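Local coordinates for serine-threonine phosphatase 2C (Toxoplasma gondii, PDB 2I44), which probably removes phosphate from phosphoserine and phosphothreonine residues of proteins and binds calcium ions, at residues K34-L42 with A310-V318; V271-A281 with A294-Q303. All blocks are in the same frame, centred on the assembly; numbering follows the deposited sequence.

Overall arrangement
Contact 1 joins the two central sheets of the PP2C fold through strands 38-43 and 313-320, next to two calcium ions: Asp60, Asp266 and Asp311 bind one, Asp60 and Gly61 the other, and the Glu37 side chain lies about 4 Å from the second ion. Contact 2 lies one layer further out, between helix 291-305 and helix 274-286 with the loop residues just before it, and is nested in the chain between the segments of contact 1. The two centres are about 14 Å apart. Strand 313-320 links them: its inward side chains serve contact 1, while on its other face Ile313 CD1 meets Thr299 CG2 at 3.5 Å and Thr317 CG2 meets Leu295 CD1 at 3.6 Å.

Contact 1 (K34-L42 with A310-V318). With CA (calcium ion), chain D.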
ATOM      1  N   LYS A  34      -9.846   5.158 -18.134  1.00 23.61           N
ATOM      2  CA  LYS A  34     -11.045   5.990 -18.157  1.00 26.50           C
ATOM      3  C   LYS A  34     -11.384   6.530 -16.767  1.00 26.01           C
ATOM      4  O   LYS A  34     -12.135   7.494 -16.639  1.00 26.49           O
ATOM      5  CB  LYS A  34     -12.233   5.197 -18.707  1.00 27.16           C
ATOM      6  CG  LYS A  34     -12.575   3.957 -17.910  1.00 32.25           C
ATOM      7  CD  LYS A  34     -13.662   3.147 -18.598  1.00 35.00           C
ATOM      8  CE  LYS A  34     -15.011   3.288 -17.919  1.00 35.64           C
ATOM      9  NZ  LYS A  34     -16.021   2.452 -18.640  1.00 38.34           N
ATOM     10  N   HIS A  35     -10.814   5.918 -15.734  1.00 25.40           N
ATOM     11  CA  HIS A  35     -11.064   6.333 -14.355  1.00 24.23           C
ATOM     12  C   HIS A  35      -9.766   6.457 -13.567  1.00 24.26           C
ATOM     13  O   HIS A  35      -8.777   5.809 -13.887  1.00 25.03           O
ATOM     14  CB  HIS A  35     -11.920   5.294 -13.632  1.00 24.48           C
ATOM     15  CG  HIS A  35     -13.322   5.189 -14.132  1.00 26.53           C
ATOM     16  ND1 HIS A  35     -14.133   4.118 -13.821  1.00 27.12           N
ATOM     17  CD2 HIS A  35     -14.078   6.034 -14.872  1.00 26.24           C
ATOM     18  CE1 HIS A  35     -15.330   4.309 -14.348  1.00 28.13           C
ATOM     19  NE2 HIS A  35     -15.323   5.464 -14.989  1.00 26.21           N
ATOM     20  N   GLN A  36      -9.782   7.277 -12.522  1.00 23.31           N
ATOM     21  CA  GLN A  36      -8.625   7.421 -11.648  1.00 21.79           C
ATOM     22  C   GLN A  36      -9.021   6.641 -10.399  1.00 22.40           C
ATOM     23  O   GLN A  36      -9.815   7.120  -9.584  1.00 20.93           O
ATOM     24  CB  GLN A  36      -8.380   8.889 -11.301  1.00 22.72           C
ATOM     25  CG  GLN A  36      -7.308   9.129 -10.230  1.00 23.23           C
ATOM     26  CD  GLN A  36      -6.007   8.383 -10.497  1.00 22.65           C
ATOM     27  OE1 GLN A  36      -5.941   7.161 -10.363  1.00 20.52           O
ATOM     28  NE2 GLN A  36      -4.966   9.121 -10.882  1.00 22.67           N
ATOM     29  N   GLU A  37      -8.483   5.432 -10.259  1.00 20.07           N
ATOM     30  CA  GLU A  37      -8.834   4.592  -9.126  1.00 18.81           C
ATOM     31  C   GLU A  37      -7.739   4.439  -8.078  1.00 17.59           C
ATOM     32  O   GLU A  37      -7.861   3.633  -7.156  1.00 16.66           O
ATOM     33  CB  GLU A  37      -9.302   3.228  -9.636  1.00 19.75           C
ATOM     34  CG  GLU A  37     -10.286   3.366 -10.793  1.00 24.70           C
ATOM     35  CD  GLU A  37     -11.069   2.102 -11.091  1.00 26.27           C
ATOM     36  OE1 GLU A  37     -10.473   1.003 -11.075  1.00 26.29           O
ATOM     37  OE2 GLU A  37     -12.286   2.216 -11.362  1.00 28.88           O
ATOM     38  N   ASP A  38      -6.668   5.211  -8.227  1.00 16.66           N
ATOM     39  CA  ASP A  38      -5.574   5.202  -7.263  1.00 15.49           C
ATOM     40  C   ASP A  38      -5.942   6.221  -6.187  1.00 16.45           C
ATOM     41  O   ASP A  38      -6.529   7.269  -6.486  1.00 15.36           O
ATOM     42  CB  ASP A  38      -4.261   5.657  -7.912  1.00 17.75           C
ATOM     43  CG  ASP A  38      -3.459   4.518  -8.517  1.00 18.67           C
ATOM     44  OD1 ASP A  38      -3.971   3.380  -8.612  1.00 20.27           O
ATOM     45  OD2 ASP A  38      -2.299   4.782  -8.914  1.00 20.38           O
ATOM     46  N   ARG A  39      -5.594   5.916  -4.943  1.00 14.98           N
ATOM     47  CA  ARG A  39      -5.848   6.815  -3.826  1.00 15.98           C
ATOM     48  C   ARG A  39      -4.640   6.776  -2.890  1.00 15.53           C
ATOM     49  O   ARG A  39      -3.763   5.922  -3.033  1.00 15.92           O
ATOM     50  CB  ARG A  39      -7.125   6.402  -3.086  1.00 15.33           C
ATOM     51  CG  ARG A  39      -8.408   6.640  -3.888  1.00 14.84           C
ATOM     52  CD  ARG A  39      -8.646   8.133  -4.126  1.00 15.51           C
ATOM     53  NE  ARG A  39      -9.937   8.396  -4.762  1.00 17.77           N
ATOM     54  CZ  ARG A  39     -10.217   8.176  -6.047  1.00 19.32           C
ATOM     55  NH1 ARG A  39      -9.294   7.687  -6.868  1.00 19.08           N
ATOM     56  NH2 ARG A  39     -11.432   8.434  -6.511  1.00 20.20           N
ATOM     57  N   PHE A  40      -4.582   7.698  -1.939  1.00 16.13           N
ATOM     58  CA  PHE A  40      -3.457   7.729  -1.016  1.00 16.79           C
ATOM     59  C   PHE A  40      -3.774   8.536   0.233  1.00 17.29           C
ATOM     60  O   PHE A  40      -4.704   9.346   0.257  1.00 15.00           O
ATOM     61  CB  PHE A  40      -2.225   8.297  -1.721  1.00 17.57           C
ATOM     62  CG  PHE A  40      -2.447   9.648  -2.341  1.00 20.96           C
ATOM     63  CD1 PHE A  40      -2.479  10.794  -1.555  1.00 20.55           C
ATOM     64  CD2 PHE A  40      -2.612   9.777  -3.716  1.00 20.98           C
ATOM     65  CE1 PHE A  40      -2.664  12.046  -2.124  1.00 20.66           C
ATOM     66  CE2 PHE A  40      -2.800  11.031  -4.296  1.00 23.21           C
ATOM     67  CZ  PHE A  40      -2.827  12.167  -3.498  1.00 21.37           C
ATOM     68  N   THR A  41      -2.969   8.322   1.266  1.00 17.20           N
ATOM     69  CA  THR A  41      -3.173   8.985   2.536  1.00 17.42           C
ATOM     70  C   THR A  41      -1.836   9.237   3.208  1.00 19.76           C
ATOM     71  O   THR A  41      -0.982   8.358   3.254  1.00 20.26           O
ATOM     72  CB  THR A  41      -4.051   8.105   3.455  1.00 17.72           C
ATOM     73  OG1 THR A  41      -5.346   7.937   2.859  1.00 16.75           O
ATOM     74  CG2 THR A  41      -4.189   8.730   4.846  1.00 18.53           C
ATOM     75  N   LEU A  42      -1.652  10.452   3.710  1.00 20.50           N
ATOM     76  CA  LEU A  42      -0.429  10.803   4.407  1.00 21.84           C
ATOM     77  C   LEU A  42      -0.781  11.573   5.673  1.00 22.61           C
ATOM     78  O   LEU A  42      -1.432  12.615   5.611  1.00 23.27           O
ATOM     79  CB  LEU A  42       0.486  11.651   3.506  1.00 23.16           C
ATOM     80  CG  LEU A  42       1.917  11.899   4.011  1.00 25.97           C
ATOM     81  CD1 LEU A  42       2.782  12.424   2.884  1.00 27.80           C
ATOM     82  CD2 LEU A  42       1.907  12.875   5.163  1.00 26.88           C
ATOM     83  N   ALA A 310      -0.878   3.941 -20.610  1.00 23.86           N
ATOM     84  CA  ALA A 310      -0.450   3.899 -19.211  1.00 21.47           C
ATOM     85  C   ALA A 310      -1.572   3.666 -18.197  1.00 20.57           C
ATOM     86  O   ALA A 310      -2.701   4.126 -18.368  1.00 19.94           O
ATOM     87  CB  ALA A 310       0.301   5.191 -18.865  1.00 20.67           C
ATOM     88  N   ASP A 311      -1.243   2.941 -17.135  1.00 19.22           N
ATOM     89  CA  ASP A 311      -2.196   2.659 -16.069  1.00 18.60           C
ATOM     90  C   ASP A 311      -2.238   3.871 -15.137  1.00 18.39           C
ATOM     91  O   ASP A 311      -1.459   4.804 -15.318  1.00 18.54           O
ATOM     92  CB  ASP A 311      -1.726   1.421 -15.299  1.00 15.58           C
ATOM     93  CG  ASP A 311      -2.646   1.061 -14.150  1.00 16.45           C
ATOM     94  OD1 ASP A 311      -3.846   1.411 -14.211  1.00 15.02           O
ATOM     95  OD2 ASP A 311      -2.173   0.417 -13.191  1.00 17.04           O
ATOM     96  N   ASN A 312      -3.141   3.884 -14.156  1.00 18.61           N
ATOM     97  CA  ASN A 312      -3.138   4.999 -13.208  1.00 17.59           C
ATOM     98  C   ASN A 312      -1.754   4.853 -12.566  1.00 17.09           C
ATOM     99  O   ASN A 312      -1.281   3.727 -12.370  1.00 17.95           O
ATOM    100  CB  ASN A 312      -4.186   4.834 -12.093  1.00 14.35           C
ATOM    101  CG  ASN A 312      -5.616   4.990 -12.575  1.00 14.44           C
ATOM    102  OD1 ASN A 312      -5.894   5.662 -13.570  1.00 16.62           O
ATOM    103  ND2 ASN A 312      -6.541   4.390 -11.840  1.00 10.25           N
ATOM    104  N   ILE A 313      -1.109   5.970 -12.244  1.00 16.80           N
ATOM    105  CA  ILE A 313       0.211   5.934 -11.627  1.00 17.42           C
ATOM    106  C   ILE A 313       0.236   6.872 -10.435  1.00 17.64           C
ATOM    107  O   ILE A 313      -0.140   8.035 -10.542  1.00 17.71           O
ATOM    108  CB  ILE A 313       1.324   6.381 -12.604  1.00 19.85           C
ATOM    109  CG1 ILE A 313       1.185   5.652 -13.941  1.00 23.32           C
ATOM    110  CG2 ILE A 313       2.694   6.078 -11.996  1.00 18.64           C
ATOM    111  CD1 ILE A 313       2.159   6.133 -15.006  1.00 24.22           C
ATOM    112  N   THR A 314       0.679   6.353  -9.298  1.00 15.47           N
ATOM    113  CA  THR A 314       0.772   7.137  -8.079  1.00 15.42           C
ATOM    114  C   THR A 314       2.081   6.824  -7.381  1.00 16.16           C
ATOM    115  O   THR A 314       2.447   5.655  -7.211  1.00 14.86           O
ATOM    116  CB  THR A 314      -0.398   6.826  -7.126  1.00 16.71           C
ATOM    117  OG1 THR A 314      -1.619   7.284  -7.718  1.00 18.97           O
ATOM    118  CG2 THR A 314      -0.208   7.514  -5.779  1.00 19.15           C
ATOM    119  N   ALA A 315       2.785   7.875  -6.980  1.00 15.70           N
ATOM    120  CA  ALA A 315       4.052   7.717  -6.289  1.00 16.15           C
ATOM    121  C   ALA A 315       4.120   8.665  -5.092  1.00 16.21           C
ATOM    122  O   ALA A 315       3.736   9.827  -5.181  1.00 15.86           O
ATOM    123  CB  ALA A 315       5.209   7.986  -7.244  1.00 14.21           C
HETATM  124  N   MSE A 316       4.587   8.141  -3.968  1.00 17.01           N
HETATM  125  CA  MSE A 316       4.734   8.916  -2.748  1.00 19.63           C
HETATM  126  C   MSE A 316       6.182   8.688  -2.336  1.00 19.02           C
HETATM  127  O   MSE A 316       6.582   7.555  -2.082  1.00 19.12           O
HETATM  128  CB  MSE A 316       3.780   8.390  -1.661  1.00 20.94           C
HETATM  129  CG  MSE A 316       3.815   9.164  -0.339  1.00 25.03           C
HETATM  130 SE   MSE A 316       2.628   8.418   1.030  1.00 36.08          SE
HETATM  131  CE  MSE A 316       0.975   9.223   0.444  1.00 25.35           C
ATOM    132  N   THR A 317       6.969   9.759  -2.301  1.00 19.20           N
ATOM    133  CA  THR A 317       8.374   9.669  -1.929  1.00 19.37           C
ATOM    134  C   THR A 317       8.633  10.230  -0.534  1.00 19.88           C
ATOM    135  O   THR A 317       8.154  11.307  -0.191  1.00 19.44           O
ATOM    136  CB  THR A 317       9.267  10.421  -2.947  1.00 21.51           C
ATOM    137  OG1 THR A 317       8.744  11.738  -3.174  1.00 19.35           O
ATOM    138  CG2 THR A 317       9.318   9.668  -4.269  1.00 20.66           C
ATOM    139  N   VAL A 318       9.393   9.490   0.265  1.00 19.44           N
ATOM    140  CA  VAL A 318       9.712   9.907   1.623  1.00 21.11           C
ATOM    141  C   VAL A 318      11.225   9.856   1.832  1.00 22.35           C
ATOM    142  O   VAL A 318      11.838   8.799   1.725  1.00 21.71           O
ATOM    143  CB  VAL A 318       9.030   8.982   2.661  1.00 20.97           C
ATOM    144  CG1 VAL A 318       9.336   9.462   4.072  1.00 21.61           C
ATOM    145  CG2 VAL A 318       7.523   8.943   2.417  1.00 20.08           C
TER
HETATM  146 CA    CA D 401      -2.953  -0.344 -11.158  1.00 26.90          CA
HETATM  147  O   HOH W   1      -2.333   1.794 -10.499  1.00 15.94           O
HETATM  148  O   HOH W   2      -4.852   0.242 -11.833  1.00 18.46           O
HETATM  149  O   HOH W   3      -3.289  -2.246 -11.214  1.00 28.30           O
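The Phe40 ring is approached obliquely by Thr314 CG2, 3.9 Å from Phe40 CD2, and by the methyl of selenomethionine Met316. Lys34 CE lies over one face of the His35 ring, offset toward the rim, with Glu37 OE2 in plane at its edge. The side-chain amides of Gln36 and Asn312 have their planes 52° apart, and the Asp38 carboxylate is turned more steeply against the Asn312 amide, at 73°. Gln36 folds back at its second torsion (50°), which lets OE1 accept the backbone N-H of Asp38.

Across the strands, Thr314 OG1 donates to Asp38 OD2 at 2.9 Å, on the lone pair facing away from OD1. OD2 takes part in hydrogen bonds with both Thr314 and Thr265, while the Thr314 hydroxyl also pairs with Thr28. Asp38 OD1 takes a hydrogen bond from a water (3.0 Å) that also donates to Asn312 O and coordinates the calcium ion at 2.3 Å. Asp38 is thus a second-shell residue, while Asp311 OD2 binds the metal directly, with Asp60 and Asp266 completing the protein ligands.

The axes of 38-42 and 313-318 approach to 7.6 Å and run nearly parallel, but the strands belong to different sheets of the PP2C beta sandwich. Strand 38-43 pairs with 53-62, strand 313-320 with 22-29 and 258-264, and helix 291-305 packs behind Ile313.

Contact 2 (V271-A281 with A294-Q303); sequences VMSAAQAVEIA and ALVEMTLAEQ
Ile280 sends CG1 away from its own carbonyl carbon (chi1 -65°) and then runs out straight, which carries CD1 to Met298, while Met298 bends at its second and third torsions to turn its selenomethionine methyl back toward it. The two side chains reach tip to tip, Ile280 CD1 to Met298 CE, 3.8 Å, although the exact course of Met298 is doubtful because its CG sits too close to a backbone oxygen in the model. The other branch of Ile280, CG2, rests on Ala294 CB at 4.0 Å. Beside it, Leu295 pushes CD2 against the backbone of helix 274-286, 3.4 Å from Ala277 O and 3.9 Å from Ile280 CB.

The residues before that helix make the second half of the contact. Val271 straddles the end of helix 291-305: CG1 meets Glu302 CG at 3.9 Å and CG2 meets Gln303 OE1 at 3.4 Å. Met272 bends so that its CE touches Glu302 CB, while its CG lies 3.8 Å from Thr299 OG1. That hydroxyl donates to Leu295 O, one turn back, which also accepts from Thr299 N. Glu302 turns its carboxylate to a salt bridge with Arg306.

Ser273 and Gln276 form a capping box, each backbone N-H bound by the other's side chain, and so start helix 274-286 just after Met272. The axes of 274-281 and 294-303 make an angle of 123° between their N-to-C directions, and both helices lie on one sheet: Ala277, Ala281 and Leu295 pack on Ile262 of strand 258-264, Val278 also reaches strand 169-174, and Leu295 touches Ala315 of strand 313-320.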
ATOM      1  N   VAL A 271       6.569  -0.917 -14.803  1.00 18.18           N
ATOM      2  CA  VAL A 271       7.548  -0.343 -15.715  1.00 19.87           C
ATOM      3  C   VAL A 271       8.951  -0.185 -15.124  1.00 20.83           C
ATOM      4  O   VAL A 271       9.944  -0.577 -15.748  1.00 19.09           O
ATOM      5  CB  VAL A 271       7.091   1.038 -16.228  1.00 21.25           C
ATOM      6  CG1 VAL A 271       8.101   1.574 -17.220  1.00 21.36           C
ATOM      7  CG2 VAL A 271       5.710   0.931 -16.872  1.00 21.57           C
HETATM    8  N   MSE A 272       9.029   0.375 -13.922  1.00 20.11           N
HETATM    9  CA  MSE A 272      10.315   0.625 -13.265  1.00 20.13           C
HETATM   10  C   MSE A 272      10.717  -0.365 -12.161  1.00 17.79           C
HETATM   11  O   MSE A 272       9.877  -0.833 -11.402  1.00 14.06           O
HETATM   12  CB  MSE A 272      10.302   2.036 -12.669  1.00 23.61           C
HETATM   13  CG  MSE A 272      10.037   3.152 -13.667  1.00 31.05           C
HETATM   14 SE   MSE A 272      11.491   3.315 -14.934  1.00 40.41          SE
HETATM   15  CE  MSE A 272      10.478   3.831 -16.505  1.00 37.16           C
ATOM     16  N   SER A 273      12.014  -0.665 -12.077  1.00 17.59           N
ATOM     17  CA  SER A 273      12.549  -1.559 -11.036  1.00 17.59           C
ATOM     18  C   SER A 273      12.789  -0.708  -9.785  1.00 14.87           C
ATOM     19  O   SER A 273      12.780   0.516  -9.862  1.00 13.44           O
ATOM     20  CB  SER A 273      13.891  -2.151 -11.459  1.00 17.57           C
ATOM     21  OG  SER A 273      14.928  -1.202 -11.264  1.00 18.85           O
ATOM     22  N   ALA A 274      13.022  -1.353  -8.646  1.00 13.98           N
ATOM     23  CA  ALA A 274      13.256  -0.622  -7.400  1.00 13.87           C
ATOM     24  C   ALA A 274      14.444   0.333  -7.536  1.00 14.92           C
ATOM     25  O   ALA A 274      14.351   1.511  -7.181  1.00 13.63           O
ATOM     26  CB  ALA A 274      13.489  -1.605  -6.245  1.00 11.01           C
ATOM     27  N   ALA A 275      15.555  -0.177  -8.062  1.00 14.06           N
ATOM     28  CA  ALA A 275      16.753   0.641  -8.250  1.00 16.28           C
ATOM     29  C   ALA A 275      16.491   1.829  -9.179  1.00 17.16           C
ATOM     30  O   ALA A 275      16.954   2.939  -8.918  1.00 17.53           O
ATOM     31  CB  ALA A 275      17.899  -0.215  -8.794  1.00 15.14           C
ATOM     32  N   GLN A 276      15.743   1.608 -10.256  1.00 16.95           N
ATOM     33  CA  GLN A 276      15.438   2.698 -11.184  1.00 16.88           C
ATOM     34  C   GLN A 276      14.615   3.790 -10.511  1.00 18.61           C
ATOM     35  O   GLN A 276      14.854   4.982 -10.717  1.00 18.91           O
ATOM     36  CB  GLN A 276      14.675   2.176 -12.404  1.00 15.24           C
ATOM     37  CG  GLN A 276      15.504   1.304 -13.338  1.00 14.21           C
ATOM     38  CD  GLN A 276      14.692   0.796 -14.512  1.00 12.33           C
ATOM     39  OE1 GLN A 276      13.671   0.144 -14.329  1.00 11.26           O
ATOM     40  NE2 GLN A 276      15.141   1.094 -15.725  1.00 11.92           N
ATOM     41  N   ALA A 277      13.640   3.386  -9.705  1.00 18.12           N
ATOM     42  CA  ALA A 277      12.800   4.360  -9.024  1.00 19.89           C
ATOM     43  C   ALA A 277      13.615   5.179  -8.025  1.00 19.73           C
ATOM     44  O   ALA A 277      13.522   6.402  -7.990  1.00 21.87           O
ATOM     45  CB  ALA A 277      11.646   3.653  -8.311  1.00 19.03           C
ATOM     46  N   VAL A 278      14.421   4.506  -7.219  1.00 19.23           N
ATOM     47  CA  VAL A 278      15.228   5.204  -6.230  1.00 21.22           C
ATOM     48  C   VAL A 278      16.176   6.198  -6.902  1.00 22.40           C
ATOM     49  O   VAL A 278      16.294   7.343  -6.468  1.00 22.83           O
ATOM     50  CB  VAL A 278      16.037   4.211  -5.382  1.00 20.39           C
ATOM     51  CG1 VAL A 278      17.023   4.957  -4.505  1.00 21.58           C
ATOM     52  CG2 VAL A 278      15.091   3.388  -4.525  1.00 21.05           C
ATOM     53  N   GLU A 279      16.838   5.758  -7.966  1.00 23.50           N
ATOM     54  CA  GLU A 279      17.763   6.615  -8.698  1.00 24.19           C
ATOM     55  C   GLU A 279      17.059   7.874  -9.200  1.00 23.30           C
ATOM     56  O   GLU A 279      17.538   8.987  -8.972  1.00 20.31           O
ATOM     57  CB  GLU A 279      18.363   5.858  -9.883  1.00 27.87           C
ATOM     58  CG  GLU A 279      19.169   6.742 -10.824  1.00 35.69           C
ATOM     59  CD  GLU A 279      19.920   5.948 -11.878  1.00 39.40           C
ATOM     60  OE1 GLU A 279      20.966   5.353 -11.542  1.00 41.61           O
ATOM     61  OE2 GLU A 279      19.459   5.913 -13.038  1.00 42.34           O
ATOM     62  N   ILE A 280      15.925   7.693  -9.878  1.00 21.40           N
ATOM     63  CA  ILE A 280      15.155   8.813 -10.404  1.00 21.50           C
ATOM     64  C   ILE A 280      14.744   9.758  -9.277  1.00 22.14           C
ATOM     65  O   ILE A 280      14.871  10.976  -9.399  1.00 21.42           O
ATOM     66  CB  ILE A 280      13.886   8.323 -11.136  1.00 22.79           C
ATOM     67  CG1 ILE A 280      14.280   7.525 -12.383  1.00 24.65           C
ATOM     68  CG2 ILE A 280      13.006   9.511 -11.531  1.00 21.33           C
ATOM     69  CD1 ILE A 280      13.102   6.929 -13.121  1.00 24.48           C
ATOM     70  N   ALA A 281      14.251   9.187  -8.181  1.00 22.35           N
ATOM     71  CA  ALA A 281      13.822   9.967  -7.028  1.00 23.40           C
ATOM     72  C   ALA A 281      15.009  10.672  -6.360  1.00 23.44           C
ATOM     73  O   ALA A 281      14.908  11.835  -5.987  1.00 22.43           O
ATOM     74  CB  ALA A 281      13.116   9.064  -6.019  1.00 21.91           C
ATOM     75  N   ALA A 294       8.633  13.339 -10.693  1.00 24.24           N
ATOM     76  CA  ALA A 294       9.656  12.819 -11.589  1.00 24.27           C
ATOM     77  C   ALA A 294       9.366  11.346 -11.876  1.00 23.23           C
ATOM     78  O   ALA A 294       9.423  10.910 -13.023  1.00 21.81           O
ATOM     79  CB  ALA A 294      11.038  12.979 -10.965  1.00 24.36           C
ATOM     80  N   LEU A 295       9.042  10.588 -10.833  1.00 21.87           N
ATOM     81  CA  LEU A 295       8.736   9.168 -10.992  1.00 21.00           C
ATOM     82  C   LEU A 295       7.539   8.940 -11.908  1.00 21.10           C
ATOM     83  O   LEU A 295       7.552   8.035 -12.738  1.00 19.88           O
ATOM     84  CB  LEU A 295       8.462   8.524  -9.628  1.00 21.18           C
ATOM     85  CG  LEU A 295       9.679   8.235  -8.751  1.00 20.62           C
ATOM     86  CD1 LEU A 295       9.242   7.779  -7.372  1.00 21.56           C
ATOM     87  CD2 LEU A 295      10.531   7.174  -9.422  1.00 20.93           C
ATOM     88  N   VAL A 296       6.500   9.756 -11.758  1.00 20.90           N
ATOM     89  CA  VAL A 296       5.313   9.592 -12.589  1.00 21.32           C
ATOM     90  C   VAL A 296       5.545  10.031 -14.039  1.00 22.13           C
ATOM     91  O   VAL A 296       5.220   9.295 -14.973  1.00 19.73           O
ATOM     92  CB  VAL A 296       4.100  10.368 -12.005  1.00 21.26           C
ATOM     93  CG1 VAL A 296       2.916  10.308 -12.971  1.00 17.34           C
ATOM     94  CG2 VAL A 296       3.706   9.776 -10.651  1.00 19.09           C
ATOM     95  N   GLU A 297       6.118  11.215 -14.230  1.00 22.94           N
ATOM     96  CA  GLU A 297       6.351  11.711 -15.585  1.00 25.09           C
ATOM     97  C   GLU A 297       7.336  10.840 -16.373  1.00 25.05           C
ATOM     98  O   GLU A 297       7.141  10.612 -17.566  1.00 23.63           O
ATOM     99  CB  GLU A 297       6.814  13.173 -15.538  1.00 25.04           C
ATOM    100  CG  GLU A 297       5.852  14.059 -14.744  1.00 29.41           C
ATOM    101  CD  GLU A 297       6.047  15.547 -14.988  1.00 31.47           C
ATOM    102  OE1 GLU A 297       7.211  15.997 -15.029  1.00 33.13           O
ATOM    103  OE2 GLU A 297       5.031  16.268 -15.124  1.00 32.74           O
HETATM  104  N   MSE A 298       8.374  10.346 -15.698  1.00 26.51           N
HETATM  105  CA  MSE A 298       9.371   9.480 -16.328  1.00 28.86           C
HETATM  106  C   MSE A 298       8.707   8.186 -16.799  1.00 27.93           C
HETATM  107  O   MSE A 298       9.003   7.683 -17.882  1.00 27.44           O
HETATM  108  CB  MSE A 298      10.482   9.127 -15.333  1.00 35.27           C
HETATM  109  CG  MSE A 298      11.391  10.277 -14.924  1.00 43.61           C
HETATM  110 SE   MSE A 298      12.723  10.675 -16.237  1.00 61.63          SE
HETATM  111  CE  MSE A 298      14.177   9.637 -15.518  1.00 52.18           C
ATOM    112  N   THR A 299       7.815   7.651 -15.968  1.00 24.12           N
ATOM    113  CA  THR A 299       7.096   6.423 -16.275  1.00 22.49           C
ATOM    114  C   THR A 299       6.173   6.624 -17.469  1.00 23.21           C
ATOM    115  O   THR A 299       6.104   5.774 -18.354  1.00 22.69           O
ATOM    116  CB  THR A 299       6.262   5.957 -15.058  1.00 21.69           C
ATOM    117  OG1 THR A 299       7.151   5.612 -13.988  1.00 19.04           O
ATOM    118  CG2 THR A 299       5.400   4.746 -15.412  1.00 19.66           C
ATOM    119  N   LEU A 300       5.470   7.754 -17.488  1.00 23.08           N
ATOM    120  CA  LEU A 300       4.558   8.073 -18.577  1.00 24.60           C
ATOM    121  C   LEU A 300       5.303   8.257 -19.900  1.00 24.79           C
ATOM    122  O   LEU A 300       4.829   7.827 -20.951  1.00 25.46           O
ATOM    123  CB  LEU A 300       3.757   9.333 -18.237  1.00 26.32           C
ATOM    124  CG  LEU A 300       2.673   9.165 -17.167  1.00 27.64           C
ATOM    125  CD1 LEU A 300       2.147  10.519 -16.706  1.00 25.39           C
ATOM    126  CD2 LEU A 300       1.544   8.327 -17.739  1.00 27.86           C
ATOM    127  N   ALA A 301       6.470   8.886 -19.845  1.00 24.68           N
ATOM    128  CA  ALA A 301       7.266   9.100 -21.045  1.00 26.19           C
ATOM    129  C   ALA A 301       7.695   7.753 -21.627  1.00 27.06           C
ATOM    130  O   ALA A 301       7.609   7.532 -22.832  1.00 27.71           O
ATOM    131  CB  ALA A 301       8.491   9.941 -20.714  1.00 25.24           C
ATOM    132  N   GLU A 302       8.151   6.854 -20.761  1.00 27.24           N
ATOM    133  CA  GLU A 302       8.589   5.530 -21.186  1.00 26.89           C
ATOM    134  C   GLU A 302       7.441   4.756 -21.817  1.00 26.82           C
ATOM    135  O   GLU A 302       7.622   4.066 -22.825  1.00 27.83           O
ATOM    136  CB  GLU A 302       9.136   4.747 -19.993  1.00 27.03           C
ATOM    137  CG  GLU A 302       9.608   3.335 -20.325  1.00 25.44           C
ATOM    138  CD  GLU A 302      10.660   3.311 -21.424  1.00 26.32           C
ATOM    139  OE1 GLU A 302      11.462   4.267 -21.504  1.00 25.73           O
ATOM    140  OE2 GLU A 302      10.694   2.335 -22.200  1.00 26.02           O
ATOM    141  N   GLN A 303       6.259   4.868 -21.222  1.00 27.02           N
ATOM    142  CA  GLN A 303       5.097   4.174 -21.743  1.00 25.26           C
ATOM    143  C   GLN A 303       4.752   4.678 -23.146  1.00 26.49           C
ATOM    144  O   GLN A 303       4.414   3.878 -24.025  1.00 24.80           O
ATOM    145  CB  GLN A 303       3.910   4.350 -20.793  1.00 26.54           C
ATOM    146  CG  GLN A 303       4.016   3.546 -19.483  1.00 25.69           C
ATOM    147  CD  GLN A 303       3.811   2.043 -19.663  1.00 25.90           C
ATOM    148  OE1 GLN A 303       3.043   1.421 -18.923  1.00 27.29           O
ATOM    149  NE2 GLN A 303       4.504   1.453 -20.627  1.00 23.88           N
TER